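PDB 2GFG: BH2851 from Bacillus halodurans, which is of unknown function but, as a CYTH-family barrel and putative adenylate cyclase, probably binds a phosphate-bearing substrate. Local coordinates for residues L122-L136 with D139-F153. Numbering follows the deposited sequence.
Sequences LSTSRAEISYEQGIL and DHSSYLGIEDYEIEF. With EDO (1,2-ethanediol), chain I; EDO (1,2-ethanediol), chain G; EDO (1,2-ethanediol), chain H.
Arg126 grips Asp139 side-on with two nitrogens: NE reaches OD1 of Asp139 at 3.0 Å and NH2 reaches its OD2 at 3.1 Å. The guanidinium and carboxylate planes lie only 6° apart yet do not coincide, since each oxygen, met on its syn side, sits nearly 30° out of the guanidinium plane. A bend at chi3 (-67°) in the otherwise extended arginine brings its NE edge alongside the aspartate, both side chains pointing the same way. Over one guanidinium face lies Glu152, its OE1 4.1 Å from Arg126 NH2, near enough for charge attraction without a bond. Lys182 bridges both Asp139 and Glu152, probably offsetting the mutual repulsion of their carboxylates. A methionine here has no N-H to offer either oxygen, which would probably leave Asp139 relying on Lys182, its carboxylate freer to turn. On the same sheet face, Thr124 OG1 and Ser141 OG pair at 2.9 Å. Paired antiparallel backbone bonds link Ser123 with Ser142 and Ser125 with His140. Farther out, Leu122 CD1 packs on Tyr143 CD1 at 3.4 Å, and Leu136 CD1 meets Ile151 CG1 at 3.5 Å. The Phe153 ring reaches the 131-134 turn, its CZ 3.7 Å from Gly134 CA. Arg126 also bonds weakly to an unidentified ligand, consistent with the charged tunnel of triphosphate-binding CYTH relatives. Two successive hairpins of the eight-stranded CYTH barrel thus meet between strands 34-42 and 4-14, while helix 158-171 covers Leu136 and Phe153.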
ATOM      1  N   LEU A 122      -5.119   7.929  -3.985  1.00 45.65           N
ATOM      2  CA  LEU A 122      -4.438   7.211  -5.052  1.00 46.10           C
ATOM      3  C   LEU A 122      -5.232   5.952  -5.365  1.00 46.77           C
ATOM      4  O   LEU A 122      -5.510   5.147  -4.461  1.00 45.91           O
ATOM      5  CB  LEU A 122      -3.013   6.850  -4.605  1.00 46.86           C
ATOM      6  CG  LEU A 122      -2.132   6.002  -5.535  1.00 48.04           C
ATOM      7  CD1 LEU A 122      -0.672   6.342  -5.320  1.00 49.09           C
ATOM      8  CD2 LEU A 122      -2.360   4.488  -5.346  1.00 47.03           C
ATOM      9  N   SER A 123      -5.608   5.779  -6.639  1.00 45.95           N
ATOM     10  CA  SER A 123      -6.368   4.597  -7.070  1.00 46.64           C
ATOM     11  C   SER A 123      -5.440   3.544  -7.648  1.00 45.32           C
ATOM     12  O   SER A 123      -4.505   3.872  -8.364  1.00 44.69           O
ATOM     13  CB  SER A 123      -7.417   4.982  -8.108  1.00 46.76           C
ATOM     14  OG  SER A 123      -8.410   5.814  -7.536  1.00 53.75           O
ATOM     15  N   THR A 124      -5.725   2.273  -7.351  1.00 44.35           N
ATOM     16  CA  THR A 124      -4.926   1.148  -7.871  1.00 44.12           C
ATOM     17  C   THR A 124      -5.811   0.034  -8.425  1.00 43.23           C
ATOM     18  O   THR A 124      -6.786  -0.374  -7.793  1.00 42.70           O
ATOM     19  CB  THR A 124      -3.996   0.549  -6.789  1.00 43.96           C
ATOM     20  OG1 THR A 124      -3.075   1.550  -6.337  1.00 43.57           O
ATOM     21  CG2 THR A 124      -3.196  -0.653  -7.350  1.00 45.56           C
ATOM     22  N   SER A 125      -5.467  -0.429  -9.626  1.00 42.89           N
ATOM     23  CA  SER A 125      -6.046  -1.620 -10.202  1.00 42.53           C
ATOM     24  C   SER A 125      -5.056  -2.748  -9.962  1.00 42.06           C
ATOM     25  O   SER A 125      -3.919  -2.693 -10.439  1.00 41.71           O
ATOM     26  CB  SER A 125      -6.283  -1.426 -11.686  1.00 42.95           C
ATOM     27  OG  SER A 125      -6.911  -2.546 -12.239  1.00 46.03           O
ATOM     28  N   ARG A 126      -5.486  -3.772  -9.217  1.00 42.43           N
ATOM     29  CA  ARG A 126      -4.567  -4.799  -8.706  1.00 42.65           C
ATOM     30  C   ARG A 126      -4.962  -6.211  -9.098  1.00 42.04           C
ATOM     31  O   ARG A 126      -6.102  -6.609  -8.934  1.00 41.85           O
ATOM     32  CB  ARG A 126      -4.489  -4.711  -7.181  1.00 43.63           C
ATOM     33  CG  ARG A 126      -3.642  -5.839  -6.526  1.00 46.07           C
ATOM     34  CD  ARG A 126      -3.441  -5.618  -5.049  1.00 45.97           C
ATOM     35  NE  ARG A 126      -2.616  -4.443  -4.771  1.00 49.43           N
ATOM     36  CZ  ARG A 126      -2.236  -4.056  -3.551  1.00 49.76           C
ATOM     37  NH1 ARG A 126      -2.626  -4.736  -2.464  1.00 51.36           N
ATOM     38  NH2 ARG A 126      -1.480  -2.977  -3.411  1.00 49.91           N
ATOM     39  N   ALA A 127      -3.974  -6.971  -9.571  1.00 42.32           N
ATOM     40  CA  ALA A 127      -4.100  -8.405  -9.756  1.00 42.84           C
ATOM     41  C   ALA A 127      -3.128  -9.098  -8.788  1.00 43.69           C
ATOM     42  O   ALA A 127      -2.020  -8.620  -8.579  1.00 44.06           O
ATOM     43  CB  ALA A 127      -3.783  -8.776 -11.176  1.00 42.10           C
ATOM     44  N   GLU A 128      -3.579 -10.188  -8.160  1.00 44.39           N
ATOM     45  CA  GLU A 128      -2.739 -10.961  -7.217  1.00 45.08           C
ATOM     46  C   GLU A 128      -2.724 -12.421  -7.591  1.00 44.54           C
ATOM     47  O   GLU A 128      -3.747 -12.975  -7.965  1.00 45.02           O
ATOM     48  CB  GLU A 128      -3.254 -10.823  -5.778  1.00 46.22           C
ATOM     49  CG  GLU A 128      -3.169  -9.433  -5.213  1.00 51.06           C
ATOM     50  CD  GLU A 128      -3.503  -9.379  -3.714  1.00 52.78           C
ATOM     51  OE1 GLU A 128      -2.917 -10.161  -2.939  1.00 57.91           O
ATOM     52  OE2 GLU A 128      -4.337  -8.543  -3.321  1.00 58.33           O
ATOM     53  N   ILE A 129      -1.548 -13.040  -7.499  1.00 44.18           N
ATOM     54  CA  ILE A 129      -1.407 -14.492  -7.696  1.00 44.52           C
ATOM     55  C   ILE A 129      -0.518 -15.068  -6.619  1.00 43.38           C
ATOM     56  O   ILE A 129       0.300 -14.356  -6.045  1.00 43.11           O
ATOM     57  CB  ILE A 129      -0.810 -14.842  -9.116  1.00 45.05           C
ATOM     58  CG1 ILE A 129       0.584 -14.197  -9.312  1.00 44.88           C
ATOM     59  CG2 ILE A 129      -1.766 -14.406 -10.214  1.00 46.25           C
ATOM     60  CD1 ILE A 129       1.311 -14.670 -10.580  1.00 46.19           C
ATOM     61  N   SER A 130      -0.701 -16.352  -6.312  1.00 42.81           N
ATOM     62  CA  SER A 130       0.226 -17.056  -5.428  1.00 44.20           C
ATOM     63  C   SER A 130       1.475 -17.380  -6.223  1.00 45.15           C
ATOM     64  O   SER A 130       1.390 -17.976  -7.288  1.00 46.97           O
ATOM     65  CB  SER A 130      -0.396 -18.343  -4.880  1.00 44.40           C
ATOM     66  OG  SER A 130      -0.554 -19.305  -5.894  1.00 48.54           O
ATOM     67  N   TYR A 131       2.622 -16.902  -5.752  1.00 45.42           N
ATOM     68  CA  TYR A 131       3.892 -17.159  -6.417  1.00 45.13           C
ATOM     69  C   TYR A 131       4.855 -17.804  -5.433  1.00 45.30           C
ATOM     70  O   TYR A 131       5.135 -17.240  -4.380  1.00 44.12           O
ATOM     71  CB  TYR A 131       4.485 -15.860  -6.968  1.00 44.96           C
ATOM     72  CG  TYR A 131       5.655 -16.085  -7.890  1.00 43.98           C
ATOM     73  CD1 TYR A 131       5.454 -16.400  -9.237  1.00 44.61           C
ATOM     74  CD2 TYR A 131       6.964 -16.048  -7.408  1.00 43.70           C
ATOM     75  CE1 TYR A 131       6.545 -16.652 -10.100  1.00 43.15           C
ATOM     76  CE2 TYR A 131       8.059 -16.295  -8.252  1.00 44.84           C
ATOM     77  CZ  TYR A 131       7.840 -16.593  -9.600  1.00 45.32           C
ATOM     78  OH  TYR A 131       8.909 -16.823 -10.432  1.00 45.52           O
ATOM     79  N   GLU A 132       5.344 -19.006  -5.780  1.00 46.10           N
ATOM     80  CA  GLU A 132       6.229 -19.772  -4.901  1.00 46.99           C
ATOM     81  C   GLU A 132       5.557 -19.919  -3.511  1.00 47.19           C
ATOM     82  O   GLU A 132       4.418 -20.389  -3.434  1.00 47.38           O
ATOM     83  CB  GLU A 132       7.629 -19.110  -4.819  1.00 47.92           C
ATOM     84  CG  GLU A 132       8.348 -18.968  -6.181  1.00 49.75           C
ATOM     85  CD  GLU A 132       9.025 -20.251  -6.650  1.00 52.72           C
ATOM     86  OE1 GLU A 132       8.795 -21.320  -6.038  1.00 54.99           O
ATOM     87  OE2 GLU A 132       9.780 -20.188  -7.651  1.00 51.78           O
ATOM     88  N   GLN A 133       6.213 -19.430  -2.440  1.00 47.01           N
ATOM     89  CA  GLN A 133       5.650 -19.505  -1.085  1.00 46.69           C
ATOM     90  C   GLN A 133       5.087 -18.150  -0.621  1.00 45.86           C
ATOM     91  O   GLN A 133       4.871 -17.946   0.571  1.00 46.77           O
ATOM     92  CB  GLN A 133       6.714 -20.001  -0.092  1.00 46.97           C
ATOM     93  N   GLY A 134       4.795 -17.259  -1.582  1.00 44.22           N
ATOM     94  CA  GLY A 134       4.261 -15.929  -1.277  1.00 43.37           C
ATOM     95  C   GLY A 134       3.232 -15.463  -2.289  1.00 43.46           C
ATOM     96  O   GLY A 134       2.611 -16.274  -2.982  1.00 43.84           O
ATOM     97  N   ILE A 135       3.035 -14.145  -2.354  1.00 43.31           N
ATOM     98  CA  ILE A 135       2.040 -13.546  -3.238  1.00 44.01           C
ATOM     99  C   ILE A 135       2.691 -12.465  -4.108  1.00 44.64           C
ATOM    100  O   ILE A 135       3.489 -11.666  -3.621  1.00 43.90           O
ATOM    101  CB  ILE A 135       0.835 -12.954  -2.417  1.00 44.83           C
ATOM    102  CG1 ILE A 135       0.073 -14.092  -1.717  1.00 45.83           C
ATOM    103  CG2 ILE A 135      -0.125 -12.128  -3.333  1.00 44.93           C
ATOM    104  CD1 ILE A 135      -0.997 -13.634  -0.748  1.00 49.01           C
ATOM    105  N   LEU A 136       2.350 -12.473  -5.406  1.00 44.90           N
ATOM    106  CA  LEU A 136       2.892 -11.514  -6.377  1.00 46.43           C
ATOM    107  C   LEU A 136       1.782 -10.590  -6.849  1.00 46.15           C
ATOM    108  O   LEU A 136       0.788 -11.049  -7.384  1.00 44.43           O
ATOM    109  CB  LEU A 136       3.494 -12.266  -7.573  1.00 47.14           C
ATOM    110  CG  LEU A 136       4.193 -11.446  -8.664  1.00 47.82           C
ATOM    111  CD1 LEU A 136       5.432 -10.742  -8.107  1.00 49.72           C
ATOM    112  CD2 LEU A 136       4.562 -12.341  -9.808  1.00 48.66           C
ATOM    113  N   ASP A 139       0.353  -3.979  -9.899  1.00 45.21           N
ATOM    114  CA  ASP A 139      -0.360  -2.742  -9.526  1.00 45.94           C
ATOM    115  C   ASP A 139      -0.254  -1.670 -10.582  1.00 45.33           C
ATOM    116  O   ASP A 139       0.835  -1.157 -10.848  1.00 46.42           O
ATOM    117  CB  ASP A 139       0.216  -2.177  -8.222  1.00 46.11           C
ATOM    118  CG  ASP A 139      -0.110  -3.020  -7.021  1.00 47.30           C
ATOM    119  OD1 ASP A 139      -0.857  -4.005  -7.152  1.00 42.82           O
ATOM    120  OD2 ASP A 139       0.375  -2.676  -5.922  1.00 47.99           O
ATOM    121  N   HIS A 140      -1.400  -1.294 -11.144  1.00 44.46           N
ATOM    122  CA  HIS A 140      -1.511  -0.134 -12.006  1.00 43.36           C
ATOM    123  C   HIS A 140      -2.212   0.959 -11.196  1.00 42.51           C
ATOM    124  O   HIS A 140      -3.374   0.796 -10.793  1.00 41.48           O
ATOM    125  CB  HIS A 140      -2.304  -0.489 -13.282  1.00 43.42           C
ATOM    126  CG  HIS A 140      -2.658   0.694 -14.134  1.00 44.06           C
ATOM    127  ND1 HIS A 140      -3.818   0.750 -14.878  1.00 44.11           N
ATOM    128  CD2 HIS A 140      -2.028   1.877 -14.330  1.00 43.59           C
ATOM    129  CE1 HIS A 140      -3.872   1.907 -15.515  1.00 46.27           C
ATOM    130  NE2 HIS A 140      -2.807   2.614 -15.185  1.00 43.41           N
ATOM    131  N   SER A 141      -1.491   2.044 -10.919  1.00 41.66           N
ATOM    132  CA  SER A 141      -1.992   3.112 -10.047  1.00 41.79           C
ATOM    133  C   SER A 141      -2.148   4.420 -10.793  1.00 43.21           C
ATOM    134  O   SER A 141      -1.389   4.709 -11.700  1.00 41.56           O
ATOM    135  CB  SER A 141      -1.042   3.317  -8.857  1.00 41.73           C
ATOM    136  OG  SER A 141      -0.906   2.127  -8.112  1.00 41.03           O
ATOM    137  N   SER A 142      -3.141   5.219 -10.376  1.00 44.54           N
ATOM    138  CA  SER A 142      -3.354   6.566 -10.914  1.00 45.99           C
ATOM    139  C   SER A 142      -3.518   7.550  -9.765  1.00 46.90           C
ATOM    140  O   SER A 142      -4.225   7.265  -8.794  1.00 46.08           O
ATOM    141  CB  SER A 142      -4.589   6.600 -11.797  1.00 46.07           C
ATOM    142  OG  SER A 142      -5.764   6.408 -11.029  1.00 48.66           O
ATOM    143  N   TYR A 143      -2.872   8.707  -9.876  1.00 48.48           N
ATOM    144  CA  TYR A 143      -2.918   9.717  -8.809  1.00 50.99           C
ATOM    145  C   TYR A 143      -2.467  11.075  -9.296  1.00 51.86           C
ATOM    146  O   TYR A 143      -1.506  11.178 -10.069  1.00 53.39           O
ATOM    147  CB  TYR A 143      -2.047   9.278  -7.607  1.00 52.30           C
ATOM    148  CG  TYR A 143      -0.603   8.914  -7.966  1.00 55.39           C
ATOM    149  CD1 TYR A 143      -0.281   7.640  -8.478  1.00 56.34           C
ATOM    150  CD2 TYR A 143       0.445   9.821  -7.746  1.00 56.55           C
ATOM    151  CE1 TYR A 143       1.046   7.297  -8.796  1.00 56.08           C
ATOM    152  CE2 TYR A 143       1.777   9.486  -8.055  1.00 57.44           C
ATOM    153  CZ  TYR A 143       2.068   8.221  -8.580  1.00 57.23           C
ATOM    154  OH  TYR A 143       3.368   7.891  -8.883  1.00 56.74           O
ATOM    155  N   LEU A 144      -3.192  12.118  -8.875  1.00 51.43           N
ATOM    156  CA  LEU A 144      -2.818  13.505  -9.161  1.00 51.96           C
ATOM    157  C   LEU A 144      -2.528  13.763 -10.678  1.00 51.69           C
ATOM    158  O   LEU A 144      -1.556  14.440 -11.026  1.00 50.57           O
ATOM    159  CB  LEU A 144      -1.599  13.904  -8.300  1.00 52.25           C
ATOM    160  CG  LEU A 144      -1.762  13.705  -6.793  1.00 53.86           C
ATOM    161  CD1 LEU A 144      -0.414  13.817  -6.067  1.00 54.49           C
ATOM    162  CD2 LEU A 144      -2.776  14.704  -6.223  1.00 55.80           C
ATOM    163  N   GLY A 145      -3.348  13.158 -11.552  1.00 51.67           N
ATOM    164  CA  GLY A 145      -3.245  13.370 -13.016  1.00 52.02           C
ATOM    165  C   GLY A 145      -2.364  12.363 -13.781  1.00 52.24           C
ATOM    166  O   GLY A 145      -2.536  12.187 -14.996  1.00 53.23           O
ATOM    167  N   ILE A 146      -1.408  11.719 -13.079  1.00 50.95           N
ATOM    168  CA  ILE A 146      -0.467  10.761 -13.720  1.00 49.44           C
ATOM    169  C   ILE A 146      -0.809   9.304 -13.364  1.00 48.09           C
ATOM    170  O   ILE A 146      -1.783   9.040 -12.648  1.00 48.19           O
ATOM    171  CB  ILE A 146       1.039  11.080 -13.338  1.00 50.04           C
ATOM    172  CG1 ILE A 146       1.341  10.712 -11.868  1.00 50.90           C
ATOM    173  CG2 ILE A 146       1.357  12.553 -13.605  1.00 51.91           C
ATOM    174  CD1 ILE A 146       2.802  10.929 -11.458  1.00 52.94           C
ATOM    175  N   GLU A 147      -0.003   8.366 -13.868  1.00 47.33           N
ATOM    176  CA  GLU A 147      -0.142   6.946 -13.507  1.00 47.76           C
ATOM    177  C   GLU A 147       1.179   6.190 -13.610  1.00 46.08           C
ATOM    178  O   GLU A 147       2.144   6.681 -14.186  1.00 45.63           O
ATOM    179  CB  GLU A 147      -1.206   6.271 -14.381  1.00 49.34           C
ATOM    180  CG  GLU A 147      -0.838   6.126 -15.856  1.00 52.99           C
ATOM    181  CD  GLU A 147      -1.930   5.434 -16.662  1.00 56.41           C
ATOM    182  OE1 GLU A 147      -3.113   5.494 -16.251  1.00 58.46           O
ATOM    183  OE2 GLU A 147      -1.607   4.835 -17.711  1.00 60.67           O
ATOM    184  N   ASP A 148       1.215   4.999 -13.023  1.00 45.71           N
ATOM    185  CA  ASP A 148       2.401   4.128 -13.111  1.00 45.41           C
ATOM    186  C   ASP A 148       2.061   2.655 -12.879  1.00 44.26           C
ATOM    187  O   ASP A 148       0.919   2.312 -12.554  1.00 43.40           O
ATOM    188  CB  ASP A 148       3.520   4.606 -12.146  1.00 44.80           C
ATOM    189  CG  ASP A 148       3.100   4.572 -10.657  1.00 47.90           C
ATOM    190  OD1 ASP A 148       2.330   3.661 -10.247  1.00 41.73           O
ATOM    191  OD2 ASP A 148       3.626   5.419  -9.886  1.00 44.65           O
ATOM    192  N   TYR A 149       3.058   1.796 -13.083  1.00 43.96           N
ATOM    193  CA  TYR A 149       2.885   0.349 -13.008  1.00 43.84           C
ATOM    194  C   TYR A 149       3.934  -0.230 -12.096  1.00 44.20           C
ATOM    195  O   TYR A 149       5.073   0.246 -12.070  1.00 45.24           O
ATOM    196  CB  TYR A 149       2.998  -0.267 -14.404  1.00 44.54           C
ATOM    197  CG  TYR A 149       2.052   0.339 -15.408  1.00 44.40           C
ATOM    198  CD1 TYR A 149       2.404   1.492 -16.124  1.00 46.89           C
ATOM    199  CD2 TYR A 149       0.787  -0.208 -15.619  1.00 46.28           C
ATOM    200  CE1 TYR A 149       1.515   2.076 -17.042  1.00 46.30           C
ATOM    201  CE2 TYR A 149      -0.108   0.362 -16.533  1.00 46.03           C
ATOM    202  CZ  TYR A 149       0.258   1.506 -17.232  1.00 46.90           C
ATOM    203  OH  TYR A 149      -0.619   2.062 -18.114  1.00 49.59           O
ATOM    204  N   GLU A 150       3.560  -1.258 -11.340  1.00 44.55           N
ATOM    205  CA  GLU A 150       4.439  -1.810 -10.317  1.00 45.46           C
ATOM    206  C   GLU A 150       4.164  -3.293 -10.065  1.00 45.13           C
ATOM    207  O   GLU A 150       3.012  -3.720 -10.000  1.00 44.49           O
ATOM    208  CB  GLU A 150       4.255  -1.034  -9.007  1.00 46.47           C
ATOM    209  CG  GLU A 150       5.393  -1.218  -7.996  1.00 48.21           C
ATOM    210  CD  GLU A 150       5.088  -0.597  -6.637  1.00 49.11           C
ATOM    211  OE1 GLU A 150       3.994  -0.015  -6.466  1.00 51.63           O
ATOM    212  OE2 GLU A 150       5.933  -0.707  -5.737  1.00 57.50           O
ATOM    213  N   ILE A 151       5.241  -4.066  -9.929  1.00 45.56           N
ATOM    214  CA  ILE A 151       5.160  -5.453  -9.490  1.00 46.16           C
ATOM    215  C   ILE A 151       5.724  -5.520  -8.075  1.00 46.32           C
ATOM    216  O   ILE A 151       6.652  -4.774  -7.743  1.00 46.21           O
ATOM    217  CB  ILE A 151       5.944  -6.420 -10.450  1.00 46.69           C
ATOM    218  CG1 ILE A 151       5.582  -7.871 -10.163  1.00 47.87           C
ATOM    219  CG2 ILE A 151       7.494  -6.202 -10.347  1.00 46.42           C
ATOM    220  CD1 ILE A 151       6.175  -8.859 -11.173  1.00 49.23           C
ATOM    221  N   GLU A 152       5.096  -6.331  -7.210  1.00 46.14           N
ATOM    222  CA  GLU A 152       5.566  -6.495  -5.793  1.00 47.25           C
ATOM    223  C   GLU A 152       5.454  -7.939  -5.363  1.00 46.26           C
ATOM    224  O   GLU A 152       4.482  -8.595  -5.683  1.00 47.05           O
ATOM    225  CB  GLU A 152       4.725  -5.645  -4.819  1.00 48.94           C
ATOM    226  CG  GLU A 152       4.397  -4.216  -5.288  1.00 55.88           C
ATOM    227  CD  GLU A 152       3.097  -3.686  -4.696  1.00 60.49           C
ATOM    228  OE1 GLU A 152       2.136  -4.479  -4.535  1.00 63.05           O
ATOM    229  OE2 GLU A 152       3.013  -2.473  -4.452  1.00 64.89           O
ATOM    230  N   PHE A 153       6.410  -8.404  -4.557  1.00 45.02           N
ATOM    231  CA  PHE A 153       6.335  -9.752  -3.970  1.00 44.60           C
ATOM    232  C   PHE A 153       6.154  -9.669  -2.463  1.00 45.43           C
ATOM    233  O   PHE A 153       6.938  -9.031  -1.780  1.00 46.92           O
ATOM    234  CB  PHE A 153       7.578 -10.566  -4.297  1.00 43.34           C
ATOM    235  CG  PHE A 153       7.542 -11.951  -3.746  1.00 40.34           C
ATOM    236  CD1 PHE A 153       6.665 -12.889  -4.267  1.00 41.36           C
ATOM    237  CD2 PHE A 153       8.339 -12.313  -2.659  1.00 43.07           C
ATOM    238  CE1 PHE A 153       6.601 -14.172  -3.742  1.00 40.30           C
ATOM    239  CE2 PHE A 153       8.273 -13.605  -2.127  1.00 38.53           C
ATOM    240  CZ  PHE A 153       7.410 -14.527  -2.673  1.00 40.26           C
TER
HETATM  241  C1  EDO I 504       9.380 -17.123  -0.045  1.00 60.43           C
HETATM  242  O1  EDO I 504       8.870 -17.732  -1.252  1.00 58.82           O
HETATM  243  C2  EDO I 504       8.306 -16.250   0.637  1.00 58.71           C
HETATM  244  O2  EDO I 504       8.892 -15.372   1.641  1.00 55.80           O
HETATM  245  C1  EDO G 502      -6.962  -2.306 -15.626  1.00 83.76           C
HETATM  246  O1  EDO G 502      -7.206  -3.476 -14.836  1.00 83.23           O
HETATM  247  C2  EDO G 502      -5.486  -1.909 -15.532  1.00 83.65           C
HETATM  248  O2  EDO G 502      -4.629  -3.021 -15.858  1.00 83.71           O
HETATM  249  C1  EDO H 503       3.710  -0.264  -2.469  1.00 55.40           C
HETATM  250  O1  EDO H 503       4.728   0.467  -3.156  1.00 51.07           O
HETATM  251  C2  EDO H 503       3.467   0.320  -1.078  1.00 56.30           C
HETATM  252  O2  EDO H 503       2.114   0.788  -0.916  1.00 58.25           O